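Rutinosidase (Aspergillus niger, PDB 6I1A) hydrolyses glycosidic bonds as a secreted glycoside hydrolase of family 5, a rutinosidase also classed as an exo-1,3-beta-glucanase. Local coordinates at residues G141-L146 with W155-N160. Residues are numbered along the deposited sequence; the frame is centred on the assembly and turned at random.
With NAG (2-acetamido-2-deoxy-beta-D-glucopyranose), chain D.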
loop_
_atom_site.group_PDB
_atom_site.type_symbol
_atom_site.label_atom_id
_atom_site.label_comp_id
_atom_site.label_asym_id
_atom_site.label_seq_id
_atom_site.Cartn_x
_atom_site.Cartn_y
_atom_site.Cartn_z
ATOM N N GLY A 141 -2.303 6.554 -28.616
ATOM C CA GLY A 141 -3.541 6.822 -27.903
ATOM C C GLY A 141 -3.359 7.080 -26.404
ATOM O O GLY A 141 -4.209 7.725 -25.825
ATOM N N GLY A 142 -2.249 6.627 -25.857
ATOM C CA GLY A 142 -1.967 6.946 -24.454
ATOM C C GLY A 142 -2.345 5.804 -23.530
ATOM O O GLY A 142 -3.501 5.368 -23.538
ATOM N N VAL A 143 -1.388 5.372 -22.698
ATOM C CA VAL A 143 -1.612 4.193 -21.847
ATOM C C VAL A 143 -1.816 4.539 -20.361
ATOM O O VAL A 143 -2.092 3.591 -19.605
ATOM C CB VAL A 143 -0.490 3.151 -21.961
ATOM C CG1 VAL A 143 -0.304 2.662 -23.404
ATOM C CG2 VAL A 143 0.810 3.671 -21.452
ATOM N N ASN A 144 -1.709 5.806 -19.974
ATOM C CA ASN A 144 -1.858 6.105 -18.532
ATOM C C ASN A 144 -2.231 7.555 -18.249
ATOM O O ASN A 144 -2.130 7.993 -17.083
ATOM C CB ASN A 144 -0.569 5.778 -17.775
ATOM C CG ASN A 144 0.645 6.382 -18.436
ATOM O OD1 ASN A 144 0.592 7.466 -19.016
ATOM N ND2 ASN A 144 1.797 5.711 -18.281
ATOM N N GLY A 145 -2.690 8.329 -19.232
ATOM C CA GLY A 145 -3.083 9.729 -18.967
ATOM C C GLY A 145 -1.921 10.622 -18.620
ATOM O O GLY A 145 -2.154 11.766 -18.216
ATOM N N LEU A 146 -0.677 10.196 -18.722
ATOM C CA LEU A 146 0.497 10.966 -18.331
ATOM C C LEU A 146 1.344 11.236 -19.569
ATOM O O LEU A 146 1.230 10.475 -20.580
ATOM C CB LEU A 146 1.357 10.236 -17.298
ATOM C CG LEU A 146 0.632 9.952 -15.987
ATOM C CD1 LEU A 146 1.425 8.958 -15.183
ATOM C CD2 LEU A 146 0.349 11.249 -15.184
ATOM N N TRP A 155 -5.827 8.425 -22.475
ATOM C CA TRP A 155 -6.056 6.998 -22.125
ATOM C C TRP A 155 -6.722 6.239 -23.271
ATOM O O TRP A 155 -7.257 5.187 -23.065
ATOM C CB TRP A 155 -6.895 6.881 -20.856
ATOM C CG TRP A 155 -6.291 7.224 -19.531
ATOM C CD1 TRP A 155 -5.635 6.339 -18.717
ATOM C CD2 TRP A 155 -6.388 8.469 -18.829
ATOM N NE1 TRP A 155 -5.336 6.958 -17.546
ATOM C CE2 TRP A 155 -5.776 8.258 -17.575
ATOM C CE3 TRP A 155 -6.941 9.725 -19.112
ATOM C CZ2 TRP A 155 -5.685 9.242 -16.582
ATOM C CZ3 TRP A 155 -6.882 10.684 -18.128
ATOM C CH2 TRP A 155 -6.252 10.456 -16.889
ATOM N N TYR A 156 -6.618 6.811 -24.479
ATOM C CA TYR A 156 -7.372 6.285 -25.617
ATOM C C TYR A 156 -6.906 4.912 -26.079
ATOM O O TYR A 156 -7.663 4.209 -26.801
ATOM C CB TYR A 156 -7.319 7.262 -26.814
ATOM C CG TYR A 156 -7.767 8.680 -26.487
ATOM C CD1 TYR A 156 -9.139 8.941 -26.315
ATOM C CD2 TYR A 156 -6.903 9.725 -26.282
ATOM C CE1 TYR A 156 -9.588 10.238 -26.036
ATOM C CE2 TYR A 156 -7.336 11.029 -26.001
ATOM C CZ TYR A 156 -8.686 11.250 -25.844
ATOM O OH TYR A 156 -9.114 12.527 -25.513
ATOM N N TRP A 157 -5.703 4.492 -25.726
ATOM C CA TRP A 157 -5.175 3.186 -26.152
ATOM C C TRP A 157 -6.082 2.021 -25.734
ATOM O O TRP A 157 -6.249 1.046 -26.479
ATOM C CB TRP A 157 -3.788 3.017 -25.580
ATOM C CG TRP A 157 -3.094 1.726 -25.890
ATOM C CD1 TRP A 157 -2.311 1.488 -26.976
ATOM C CD2 TRP A 157 -3.003 0.576 -25.044
ATOM N NE1 TRP A 157 -1.785 0.228 -26.896
ATOM C CE2 TRP A 157 -2.147 -0.345 -25.694
ATOM C CE3 TRP A 157 -3.501 0.227 -23.795
ATOM C CZ2 TRP A 157 -1.854 -1.610 -25.198
ATOM C CZ3 TRP A 157 -3.161 -1.005 -23.269
ATOM C CH2 TRP A 157 -2.319 -1.890 -23.924
ATOM N N PHE A 158 -6.632 2.079 -24.519
ATOM C CA PHE A 158 -7.413 0.979 -23.977
ATOM C C PHE A 158 -8.635 0.666 -24.865
ATOM O O PHE A 158 -9.400 1.595 -25.208
ATOM C CB PHE A 158 -7.895 1.258 -22.550
ATOM C CG PHE A 158 -6.756 1.227 -21.558
ATOM C CD1 PHE A 158 -6.408 0.033 -20.964
ATOM C CD2 PHE A 158 -6.116 2.392 -21.182
ATOM C CE1 PHE A 158 -5.311 -0.030 -20.109
ATOM C CE2 PHE A 158 -5.059 2.335 -20.273
ATOM C CZ PHE A 158 -4.689 1.125 -19.734
ATOM N N TYR A 159 -8.817 -0.618 -25.154
ATOM C CA TYR A 159 -10.022 -1.212 -25.823
ATOM C C TYR A 159 -10.171 -0.675 -27.253
ATOM O O TYR A 159 -11.279 -0.763 -27.823
ATOM C CB TYR A 159 -11.293 -0.883 -25.036
ATOM C CG TYR A 159 -11.135 -0.960 -23.536
ATOM C CD1 TYR A 159 -10.694 -2.113 -22.928
ATOM C CD2 TYR A 159 -11.415 0.130 -22.738
ATOM C CE1 TYR A 159 -10.537 -2.189 -21.547
ATOM C CE2 TYR A 159 -11.268 0.088 -21.357
ATOM C CZ TYR A 159 -10.788 -1.066 -20.764
ATOM O OH TYR A 159 -10.618 -1.059 -19.396
ATOM N N ASN A 160 -9.111 -0.140 -27.839
ATOM C CA ASN A 160 -9.193 0.523 -29.151
ATOM C C ASN A 160 -8.355 -0.247 -30.166
ATOM O O ASN A 160 -7.111 -0.312 -30.059
ATOM C CB ASN A 160 -8.846 1.987 -28.999
ATOM C CG ASN A 160 -8.859 2.767 -30.298
ATOM O OD1 ASN A 160 -8.238 2.383 -31.307
ATOM N ND2 ASN A 160 -9.571 3.890 -30.237
HETATM C C1 NAG D . -9.518 4.830 -31.352
HETATM C C2 NAG D . -10.670 4.850 -32.350
HETATM C C3 NAG D . -10.389 6.019 -33.306
HETATM C C4 NAG D . -10.232 7.288 -32.526
HETATM C C5 NAG D . -9.115 7.231 -31.480
HETATM C C6 NAG D . -9.085 8.444 -30.541
HETATM C C7 NAG D . -11.768 2.776 -32.948
HETATM C C8 NAG D . -11.632 1.561 -33.799
HETATM N N2 NAG D . -10.770 3.622 -33.069
HETATM O O3 NAG D . -11.576 6.207 -34.146
HETATM O O4 NAG D . -9.843 8.376 -33.421
HETATM O O5 NAG D . -9.374 6.075 -30.671
HETATM O O6 NAG D . -7.842 8.359 -29.833
HETATM O O7 NAG D . -12.724 3.018 -32.201
#
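Two non-helical, non-strand segments of a single loop, 141-146 and 155-160, meet through successive backbone bonds: Tyr156 N reaches Gly141 O weakly, at 2.9 Å with a bent N-H...O angle of 127°, and Trp157 N binds Gly142 O at 3.2 Å with a straighter angle of 151°. The carbonyl of Gly142 also receives the CA-H of Trp155. The backbones come close at the two glycines, which have positive phi and carry no side chain; the CA atoms of Gly141 and Trp157 are 4.4 Å apart, those of Gly142 and Trp155 4.7 Å. Gly145 packs against one face of the Trp155 indole. Its CA sits over the six-membered ring in a CH-pi contact, 3.4 Å from the centroid, while the carbonyl carbon of Asn144 lies above the same face nearer the rim. The indole is further fixed by a hydrogen bond from Trp155 NE1 to Asn199 OD1, and Asn199 ND2 in turn binds Asn144 O, so one amide ties the ring to the backbone it covers. Val143 crosses Trp157 obliquely, laying CG1 over the five-membered ring at 4.0 Å from its centroid. With CG anti to its backbone N (chi1 179°), the Trp157 indole extends from the loop to bond Ser167 through NE1 and to meet Trp218 and Tyr222 edge-to-face. Phe158 instead turns its ring edge to the other segment, CE2 lying 3.3 Å from Val143 O. Asn144 OD1 accepts Leu146 N in an Asx turn. A type II beta turn from Trp157 ends at Asn160, the N-cap of helix 161-179; Asn160 OD1 accepts His163 N, and its ND2 is bonded covalently to C1 of the NAG. Both segments belong to the long, glycine-rich, aromatic-packed beta-alpha loop from strand 131-136 to helix 161-179 in the TIM-barrel fold of family 5.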